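Local coordinates for putative branched-chain amino acid transport system substrate-binding protein (Rhodopseudomonas palustris, PDB 3TX6) that binds 3-(4-hydroxyphenyl)pyruvic acid and probably captures p-coumaric and related aromatic acids for uptake by an ABC transporter, at residues 51-54 and 55-58; 127-130 and 131-135; 308-311 and 312-315. One frame throughout, in Å; residues are numbered along the deposited sequence. Where two conformers were deposited one is given.

Overall arrangement
The three contacts come in series along a two-lobed periplasmic binding protein, each at an end of a helix. Contact 1, where helix 54-67 starts, and contact 3, where helix 310-322 starts, belong to the lobe built on the sheet that holds strands 8-14 and 41-49; their centres are about 26 Å apart. Contact 2 closes helix 119-130 in the other lobe, its centre about 38 Å from that of contact 1 and about 47 Å from that of contact 3, across the chain's centre from both. All three are helix ends out on the lobes rather than parts of the binding cleft: the bound 3-(4-hydroxyphenyl)pyruvic acid lies about 10 Å from the Pro54 side chain and about 13 Å from that of Tyr127.

Contact 1: residues 51-54 and 55-58; sequences GGDP and TAAT
Asp53 O accepts from Ala57 N at 3.0 Å, and with this bond the loop that follows strand 41-49 turns into helix 54-67. The next backbone bond starts at Pro54, whose carbonyl is gripped twice: Thr58 N donates to Pro54 O at 2.9 Å, and the hydroxyl Thr58 OG1 reaches Pro54 O at 2.7 Å from the other face of the carbonyl plane. That hydroxyl can fold back on the preceding turn because it stands beside its own backbone N (chi1 -61°).

The CG of Asp53 lies anti to the backbone N at chi1 176°, which swings the carboxylate round to the start of the helix, alongside Thr55 and pointing the same way. There Asp53 OD2 accepts from Ala56 N at 3.2 Å. The N-H arrives from above the carboxylate plane, 58° out of it, so this is a tilted bond. The same Asp53 OD2 rests 3.3 Å from Thr55 CB, while the methyl Ala56 CB sits 3.8 Å from Asp53 O. A negative group at this helix end probably also suits the partial positive charge there. Pro54 has no N-H to offer, which costs nothing in the first turn of a helix.

Beyond the turn, Pro54 leans on Pro80 and Ala57 on Pro81 of helix 79-92, and Thr58 touches Ala84 and Val88. Asp53 at the N-cap, proline next to it and a side-chain bond to the N-H three residues on make a classic N-cap, here joining strand to helix in one lobe of the periplasmic binding fold.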
loop_
_atom_site.group_PDB
_atom_site.type_symbol
_atom_site.label_atom_id
_atom_site.label_comp_id
_atom_site.label_asym_id
_atom_site.label_seq_id
_atom_site.Cartn_x
_atom_site.Cartn_y
_atom_site.Cartn_z
ATOM N N GLY A 51 -1.708 -12.793 -10.219
ATOM C CA GLY A 51 -3.107 -13.036 -9.946
ATOM C C GLY A 51 -3.502 -12.914 -8.471
ATOM O O GLY A 51 -4.598 -13.341 -8.093
ATOM N N GLY A 52 -2.589 -12.386 -7.657
ATOM C CA GLY A 52 -2.773 -12.306 -6.209
ATOM C C GLY A 52 -2.476 -13.589 -5.440
ATOM O O GLY A 52 -2.718 -13.667 -4.249
ATOM N N ASP A 53 -1.982 -14.592 -6.128
ATOM C CA ASP A 53 -1.804 -15.933 -5.560
ATOM C C ASP A 53 -0.406 -16.090 -5.025
ATOM O O ASP A 53 0.556 -15.863 -5.762
ATOM C CB ASP A 53 -1.982 -16.955 -6.656
ATOM C CG ASP A 53 -1.717 -18.360 -6.197
ATOM O OD1 ASP A 53 -2.131 -18.757 -5.133
ATOM O OD2 ASP A 53 -1.137 -19.123 -6.968
ATOM N N PRO A 54 -0.279 -16.500 -3.765
ATOM C CA PRO A 54 1.063 -16.669 -3.250
ATOM C C PRO A 54 1.969 -17.647 -4.030
ATOM O O PRO A 54 3.198 -17.424 -4.120
ATOM C CB PRO A 54 0.820 -17.175 -1.824
ATOM C CG PRO A 54 -0.480 -16.534 -1.433
ATOM C CD PRO A 54 -1.293 -16.536 -2.692
ATOM N N THR A 55 1.388 -18.736 -4.537
ATOM C CA THR A 55 2.155 -19.689 -5.318
ATOM C C THR A 55 2.748 -19.048 -6.573
ATOM O O THR A 55 3.940 -19.209 -6.845
ATOM C CB THR A 55 1.320 -20.925 -5.657
ATOM O OG1 THR A 55 0.965 -21.609 -4.442
ATOM C CG2 THR A 55 2.091 -21.869 -6.614
ATOM N N ALA A 56 1.935 -18.311 -7.326
ATOM C CA ALA A 56 2.422 -17.597 -8.509
ATOM C C ALA A 56 3.495 -16.540 -8.149
ATOM O O ALA A 56 4.488 -16.389 -8.860
ATOM C CB ALA A 56 1.274 -16.946 -9.289
ATOM N N ALA A 57 3.287 -15.817 -7.040
ATOM C CA ALA A 57 4.223 -14.750 -6.613
ATOM C C ALA A 57 5.574 -15.395 -6.199
ATOM O O ALA A 57 6.628 -14.835 -6.472
ATOM C CB ALA A 57 3.628 -13.886 -5.496
ATOM N N THR A 58 5.536 -16.579 -5.583
ATOM C CA THR A 58 6.741 -17.277 -5.193
ATOM C C THR A 58 7.517 -17.673 -6.451
ATOM O O THR A 58 8.736 -17.451 -6.569
ATOM C CB THR A 58 6.369 -18.548 -4.366
ATOM O OG1 THR A 58 5.657 -18.179 -3.183
ATOM C CG2 THR A 58 7.618 -19.337 -3.991
#

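Contact 2: residues 127-130 and 131-135; sequences YEHM and KKNNI
A type I beta turn from Met130 to Asn133 takes the chain off the end of helix 119-130 and on toward strand 137-143. Met130, built as selenomethionine, is its pivot: Met130 O accepts from Asn133 N at 2.8 Å, closing the turn, and also from Ile135 N at 3.3 Å, the two donors arriving from opposite faces of the carbonyl plane. Lys131 N still makes a regular helical bond, to Tyr127 O four residues back. One residue later the span shortens to three, as Lys132 N donates to His129 O at 3.0 Å.

Two side-chain pairs ride on this frame. Ile135 folds back on Met130 in a small apolar touch, Met130 CB lying 3.8 Å from Ile135 CB, while Ile135 CG1 comes to 3.4 Å from Met130 O. Ile135 also packs on Leu218, and Met130 on Tyr220, which in this alpha/beta lobe joins the end of helix 119-130 to strand 218-221 of the sheet. In the second pair, one end of the Asn133 amide comes over a face of the His129 imidazole, the two planes only 22° apart; which atom of the amide it is remains doubtful. His129 CG is anti to its own N (chi1 -174°), which turns the ring toward Asn133, and its ND1 is fixed by a hydrogen bond to Tyr220 OH.

Lys131 loops the other way: bent at two of its chain torsions, it curls round until Lys131 NZ donates to Ile135 O at 2.9 Å, while the same NZ also bonds Gly163 O.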
loop_
_atom_site.group_PDB
_atom_site.type_symbol
_atom_site.label_atom_id
_atom_site.label_comp_id
_atom_site.label_asym_id
_atom_site.label_seq_id
_atom_site.Cartn_x
_atom_site.Cartn_y
_atom_site.Cartn_z
ATOM N N TYR A 127 -8.652 6.612 13.926
ATOM C CA TYR A 127 -9.149 6.631 15.309
ATOM C C TYR A 127 -9.155 8.065 15.889
ATOM O O TYR A 127 -10.027 8.403 16.684
ATOM C CB TYR A 127 -8.383 5.687 16.245
ATOM C CG TYR A 127 -8.047 4.317 15.661
ATOM C CD1 TYR A 127 -8.929 3.671 14.824
ATOM C CD2 TYR A 127 -6.842 3.672 15.958
ATOM C CE1 TYR A 127 -8.610 2.461 14.246
ATOM C CE2 TYR A 127 -6.529 2.442 15.397
ATOM C CZ TYR A 127 -7.414 1.856 14.529
ATOM O OH TYR A 127 -7.154 0.639 13.921
ATOM N N GLU A 128 -8.176 8.872 15.528
ATOM C CA GLU A 128 -8.132 10.268 15.962
ATOM C C GLU A 128 -9.393 10.970 15.528
ATOM O O GLU A 128 -9.995 11.701 16.301
ATOM C CB GLU A 128 -6.907 11.026 15.438
ATOM C CG GLU A 128 -5.617 10.695 16.190
ATOM C CD GLU A 128 -4.358 11.330 15.588
ATOM O OE1 GLU A 128 -4.417 11.817 14.430
ATOM O OE2 GLU A 128 -3.300 11.339 16.284
ATOM N N HIS A 129 -9.760 10.782 14.255
ATOM C CA HIS A 129 -10.987 11.338 13.744
ATOM C C HIS A 129 -12.196 10.836 14.460
ATOM O O HIS A 129 -13.093 11.646 14.798
ATOM C CB HIS A 129 -11.102 11.073 12.259
ATOM C CG HIS A 129 -12.274 11.728 11.633
ATOM N ND1 HIS A 129 -13.494 11.152 11.593
ATOM C CD2 HIS A 129 -12.392 12.973 11.015
ATOM C CE1 HIS A 129 -14.357 12.012 10.978
ATOM N NE2 HIS A 129 -13.664 13.098 10.596
HETATM N N MSE A 130 -12.262 9.526 14.709
HETATM C CA MSE A 130 -13.374 8.945 15.472
HETATM C C MSE A 130 -13.538 9.717 16.774
HETATM O O MSE A 130 -14.627 10.167 17.085
HETATM C CB MSE A 130 -13.155 7.439 15.702
HETATM C CG MSE A 130 -13.231 6.544 14.441
HETATM SE SE MSE A 130 -12.906 4.673 15.005
HETATM C CE MSE A 130 -12.632 3.974 13.158
ATOM N N LYS A 131 -12.450 9.930 17.513
ATOM C CA LYS A 131 -12.524 10.550 18.840
ATOM C C LYS A 131 -12.727 12.077 18.840
ATOM O O LYS A 131 -12.788 12.731 19.909
ATOM C CB LYS A 131 -11.314 10.193 19.696
ATOM C CG LYS A 131 -11.112 8.698 19.936
ATOM C CD LYS A 131 -12.333 7.939 20.474
ATOM C CE LYS A 131 -12.857 8.495 21.804
ATOM N NZ LYS A 131 -14.135 7.849 22.231
ATOM N N LYS A 132 -12.816 12.642 17.653
ATOM C CA LYS A 132 -13.218 14.004 17.462
ATOM C C LYS A 132 -14.686 14.064 17.001
ATOM O O LYS A 132 -15.278 15.155 16.944
ATOM C CB LYS A 132 -12.267 14.701 16.463
ATOM C CG LYS A 132 -10.927 15.162 17.075
ATOM C CD LYS A 132 -10.810 16.698 17.147
ATOM C CE LYS A 132 -10.815 17.259 18.572
ATOM N NZ LYS A 132 -12.131 17.425 19.277
ATOM N N ASN A 133 -15.290 12.911 16.736
ATOM C CA ASN A 133 -16.617 12.871 16.139
ATOM C C ASN A 133 -17.590 12.010 16.929
ATOM O O ASN A 133 -18.510 11.407 16.379
ATOM C CB ASN A 133 -16.532 12.471 14.662
ATOM C CG ASN A 133 -15.957 13.575 13.807
ATOM O OD1 ASN A 133 -14.741 13.652 13.591
ATOM N ND2 ASN A 133 -16.835 14.480 13.345
ATOM N N ASN A 134 -17.397 12.016 18.245
ATOM C CA ASN A 134 -18.335 11.392 19.173
ATOM C C ASN A 134 -18.518 9.918 18.886
ATOM O O ASN A 134 -19.620 9.396 19.009
ATOM C CB ASN A 134 -19.697 12.152 19.244
ATOM C CG ASN A 134 -20.494 11.768 20.479
ATOM O OD1 ASN A 134 -19.901 11.363 21.499
ATOM N ND2 ASN A 134 -21.828 11.848 20.399
ATOM N N ILE A 135 -17.431 9.250 18.486
ATOM C CA ILE A 135 -17.504 7.803 18.311
ATOM C C ILE A 135 -17.017 7.135 19.586
ATOM O O ILE A 135 -15.852 7.307 19.956
ATOM C CB ILE A 135 -16.648 7.323 17.151
ATOM C CG1 ILE A 135 -17.003 8.122 15.899
ATOM C CG2 ILE A 135 -16.798 5.798 16.971
ATOM C CD1 ILE A 135 -18.417 7.939 15.481
#

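Contact 3: residues 308-311 and 312-315; sequences GTQE and FREA
Thr309 and Phe312 meet at the tight end of this contact, where helix 310-322 begins. Thr309 is the N-cap: its OG1 accepts from Phe312 N at 3.2 Å, a capping bond. OG1 stands between the backbone N and the carbonyl carbon (chi1 71°), a setting that lets it face the helix end, and the same hydroxyl also donates to Lys306 O. Thr309 O takes a second grip on the first turn, accepting Arg313 N at 3.2 Å and, weakly, Phe312 N. The two side chains cross at about a right angle, with Phe312 CB at 3.4 Å from Thr309 O, and the ring then runs on into the protein. From here the helix is regular: Glu314 N bonds Gln310 O and Ala315 N bonds Glu311 O.

The partly exposed side is looser and less certain. Arg313, modelled in two conformers, passes its guanidinium over the start of the helix, one face above Gln310 CA, and crosses the Gln310 side chain with amide and guanidinium planes 62° apart. Both Arg313 NE and NH2 point at Gln310 OE1, but the NH2 approach is too short to trust, and the whole guanidinium-amide pairing is doubtful in this conformer. The other end of the amide is tied more plainly, since Gln310 NE2 donates to Gln93 O. Solvent enters here too: Gln310 NE2 also donates to a water at 3.1 Å, which in turn donates to Glu314 OE1 at 2.9 Å, bridging one turn, and the Glu311 carboxylate reaches out on the exposed surface. Glu314 OE2 has a salt bridge to Arg317.

Inward, Phe312 packs on Ala301 and Leu302 and Ala315 on Ala301 and Thr304, all of helix 282-304, while Gly308 N bonds Asp71 just ahead of strand 72-75 and Arg313 rests on Val94 and Pro95, which lead into strand 96-98.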
loop_
_atom_site.group_PDB
_atom_site.type_symbol
_atom_site.label_atom_id
_atom_site.label_comp_id
_atom_site.label_asym_id
_atom_site.label_seq_id
_atom_site.Cartn_x
_atom_site.Cartn_y
_atom_site.Cartn_z
ATOM N N GLY A 308 24.590 -6.745 -10.703
ATOM C CA GLY A 308 24.574 -8.165 -11.006
ATOM C C GLY A 308 25.406 -9.038 -10.099
ATOM O O GLY A 308 25.620 -10.237 -10.388
ATOM N N THR A 309 25.841 -8.464 -8.986
ATOM C CA THR A 309 26.679 -9.162 -8.023
ATOM C C THR A 309 26.063 -9.150 -6.638
ATOM O O THR A 309 25.284 -8.236 -6.308
ATOM C CB THR A 309 28.096 -8.546 -7.949
ATOM O OG1 THR A 309 28.065 -7.275 -7.319
ATOM C CG2 THR A 309 28.768 -8.456 -9.356
ATOM N N GLN A 310 26.440 -10.121 -5.808
ATOM C CA GLN A 310 25.985 -10.119 -4.424
ATOM C C GLN A 310 26.425 -8.855 -3.682
ATOM O O GLN A 310 25.696 -8.376 -2.821
ATOM C CB GLN A 310 26.375 -11.395 -3.639
ATOM C CG GLN A 310 25.629 -11.525 -2.289
ATOM C CD GLN A 310 24.090 -11.557 -2.423
ATOM O OE1 GLN A 310 23.549 -12.157 -3.360
ATOM N NE2 GLN A 310 23.386 -10.934 -1.474
ATOM N N GLU A 311 27.638 -8.394 -3.964
ATOM C CA GLU A 311 28.160 -7.179 -3.338
ATOM C C GLU A 311 27.239 -5.973 -3.598
ATOM O O GLU A 311 27.043 -5.143 -2.719
ATOM C CB GLU A 311 29.582 -6.894 -3.806
ATOM C CG GLU A 311 30.569 -7.928 -3.317
ATOM C CD GLU A 311 30.837 -9.073 -4.298
ATOM O OE1 GLU A 311 29.948 -9.578 -5.024
ATOM O OE2 GLU A 311 32.001 -9.472 -4.352
ATOM N N PHE A 312 26.656 -5.925 -4.792
ATOM C CA PHE A 312 25.703 -4.858 -5.135
ATOM C C PHE A 312 24.400 -4.978 -4.354
ATOM O O PHE A 312 23.902 -4.001 -3.800
ATOM C CB PHE A 312 25.446 -4.871 -6.611
ATOM C CG PHE A 312 24.708 -3.666 -7.140
ATOM C CD1 PHE A 312 25.291 -2.405 -7.230
ATOM C CD2 PHE A 312 23.398 -3.806 -7.569
ATOM C CE1 PHE A 312 24.545 -1.342 -7.725
ATOM C CE2 PHE A 312 22.700 -2.776 -8.100
ATOM C CZ PHE A 312 23.275 -1.554 -8.188
ATOM N N ARG A 313 23.885 -6.191 -4.258
ATOM C CA ARG A 313 22.693 -6.438 -3.470
ATOM C C ARG A 313 22.917 -6.056 -2.002
ATOM O O ARG A 313 22.063 -5.402 -1.378
ATOM C CB ARG A 313 22.247 -7.893 -3.641
ATOM C CG ARG A 313 21.793 -8.204 -5.067
ATOM C CD ARG A 313 21.117 -9.566 -5.180
ATOM N NE ARG A 313 22.029 -10.690 -4.971
ATOM C CZ ARG A 313 22.743 -11.260 -5.940
ATOM N NH1 ARG A 313 22.628 -10.832 -7.163
ATOM N NH2 ARG A 313 23.535 -12.282 -5.688
ATOM N N GLU A 314 24.076 -6.421 -1.464
ATOM C CA GLU A 314 24.415 -6.063 -0.108
ATOM C C GLU A 314 24.543 -4.541 0.050
ATOM O O GLU A 314 24.092 -3.984 1.035
ATOM C CB GLU A 314 25.695 -6.796 0.311
ATOM C CG GLU A 314 26.222 -6.415 1.672
ATOM C CD GLU A 314 25.375 -6.919 2.824
ATOM O OE1 GLU A 314 24.384 -7.641 2.621
ATOM O OE2 GLU A 314 25.757 -6.622 3.975
ATOM N N ALA A 315 25.149 -3.871 -0.916
ATOM C CA ALA A 315 25.340 -2.411 -0.842
ATOM C C ALA A 315 23.981 -1.699 -0.934
ATOM O O ALA A 315 23.785 -0.676 -0.278
ATOM C CB ALA A 315 26.295 -1.906 -1.919
HETATM O O HOH W 1 24.836 -10.061 1.161
#